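Local atomic coordinates of uncharacterized protein DUF305 (Deinococcus radiodurans R1, PDB entry 3BT5), a protein that is of unknown function, its mostly helical chain belonging to the DUF305 family of the ferritin clan. Residues P7-T10 and P11-Q15. Residues are numbered along the deposited sequence; the frame is centred on the assembly and turned at random.
Sequences PPAT and PQEVQ
T10 and V14 mark the point where the extended lead-in 7-10 turns into helix 11-37: T10 O accepts from V14 N at 2.9 Å. The next backbone bond of the helix follows at once, Q15 N to P11 O. T10 keeps an extended backbone, while P11 has helical angles and opens the first turn. Side chains bind the two ends of this turn. T10 OG1 accepts from E13 N at 3.0 Å, placed there by a chi1 of 67° that tucks the hydroxyl between its own backbone N and carbonyl carbon. In return, E13 OE1 takes the N-H of T10 at 2.9 Å in an almost straight bond, meeting it on the anti side of the carboxylate and 20° out of its plane. This reciprocal pair is a capping box, with T10 as N-cap, and it satisfies two amides at the start of the long N-terminal helix. E13 runs extended beyond CG and crosses the threonine side chain, its CG 3.2 Å from T10 OG1. The other carboxylate oxygen, E13 OE2, accepts from R131 N, and R131 NH1 donates to P7 O, so that R131 holds both the box and the lead-in. Replaced by an alanine, E13 would probably leave the T10 amide without its acceptor and R131 N without the mate it finds in OE2. One water donates to both P8 O and E13 OE1; another joins T10 OG1 to Q12 OE1, to which it donates. Beside the box, the methyl of A9 meets V14 CG2 at 3.9 Å, and both side chains rest on W68 at the end of helix 41-68. The same V14 methyl lies 3.3 Å from T10 O.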
loop_
_atom_site.group_PDB
_atom_site.type_symbol
_atom_site.label_atom_id
_atom_site.label_comp_id
_atom_site.label_asym_id
_atom_site.label_seq_id
_atom_site.Cartn_x
_atom_site.Cartn_y
_atom_site.Cartn_z
ATOM N N PRO A 7 20.192 -10.439 17.755
ATOM C CA PRO A 7 19.220 -9.842 18.675
ATOM C C PRO A 7 17.815 -9.808 18.060
ATOM O O PRO A 7 17.672 -9.541 16.868
ATOM C CB PRO A 7 19.759 -8.424 18.881
ATOM C CG PRO A 7 20.519 -8.121 17.623
ATOM C CD PRO A 7 21.048 -9.432 17.101
ATOM N N PRO A 8 16.780 -10.074 18.871
ATOM C CA PRO A 8 15.438 -10.223 18.306
ATOM C C PRO A 8 14.872 -8.879 17.848
ATOM O O PRO A 8 15.319 -7.821 18.319
ATOM C CB PRO A 8 14.615 -10.793 19.474
ATOM C CG PRO A 8 15.610 -11.110 20.574
ATOM C CD PRO A 8 16.784 -10.219 20.336
ATOM N N ALA A 9 13.914 -8.919 16.925
ATOM C CA ALA A 9 13.262 -7.702 16.447
ATOM C C ALA A 9 12.557 -7.013 17.617
ATOM O O ALA A 9 11.968 -7.682 18.470
ATOM C CB ALA A 9 12.261 -8.041 15.369
ATOM N N THR A 10 12.609 -5.685 17.653
ATOM C CA THR A 10 11.984 -4.934 18.745
ATOM C C THR A 10 10.464 -4.925 18.565
ATOM O O THR A 10 9.958 -5.146 17.469
ATOM C CB THR A 10 12.469 -3.468 18.776
ATOM O OG1 THR A 10 11.990 -2.805 17.602
ATOM C CG2 THR A 10 14.010 -3.371 18.815
ATOM N N PRO A 11 9.720 -4.671 19.644
ATOM C CA PRO A 11 8.266 -4.558 19.488
ATOM C C PRO A 11 7.852 -3.509 18.435
ATOM O O PRO A 11 6.905 -3.736 17.670
ATOM C CB PRO A 11 7.803 -4.153 20.895
ATOM C CG PRO A 11 8.852 -4.778 21.808
ATOM C CD PRO A 11 10.146 -4.601 21.060
ATOM N N GLN A 12 8.573 -2.392 18.360
ATOM C CA GLN A 12 8.290 -1.386 17.322
ATOM C C GLN A 12 8.532 -1.948 15.918
ATOM O O GLN A 12 7.750 -1.683 14.992
ATOM C CB GLN A 12 9.135 -0.131 17.541
ATOM C CG GLN A 12 9.025 0.902 16.433
ATOM C CD GLN A 12 9.996 2.075 16.620
ATOM O OE1 GLN A 12 11.099 1.918 17.165
ATOM N NE2 GLN A 12 9.601 3.244 16.132
ATOM N N GLU A 13 9.620 -2.709 15.735
ATOM C CA GLU A 13 9.887 -3.302 14.425
ATOM C C GLU A 13 8.839 -4.336 14.053
ATOM O O GLU A 13 8.380 -4.399 12.898
ATOM C CB GLU A 13 11.280 -3.948 14.401
ATOM C CG GLU A 13 12.389 -2.918 14.433
ATOM C CD GLU A 13 13.770 -3.520 14.641
ATOM O OE1 GLU A 13 13.918 -4.534 15.361
ATOM O OE2 GLU A 13 14.715 -2.948 14.075
ATOM N N VAL A 14 8.460 -5.173 15.012
ATOM C CA VAL A 14 7.434 -6.183 14.755
ATOM C C VAL A 14 6.118 -5.495 14.353
ATOM O O VAL A 14 5.488 -5.860 13.346
ATOM C CB VAL A 14 7.229 -7.077 15.985
ATOM C CG1 VAL A 14 6.022 -8.016 15.785
ATOM C CG2 VAL A 14 8.506 -7.879 16.259
ATOM N N GLN A 15 5.705 -4.489 15.119
ATOM C CA GLN A 15 4.448 -3.826 14.793
ATOM C C GLN A 15 4.513 -3.141 13.423
ATOM O O GLN A 15 3.536 -3.153 12.658
ATOM C CB GLN A 15 4.105 -2.782 15.855
ATOM C CG GLN A 15 2.889 -1.927 15.422
ATOM C CD GLN A 15 2.587 -0.775 16.369
ATOM O OE1 GLN A 15 3.239 0.266 16.344
ATOM N NE2 GLN A 15 1.609 -0.976 17.221
HETATM O O HOH W 1 16.345 -5.409 16.316
HETATM O O HOH W 2 12.777 -0.340 16.887
#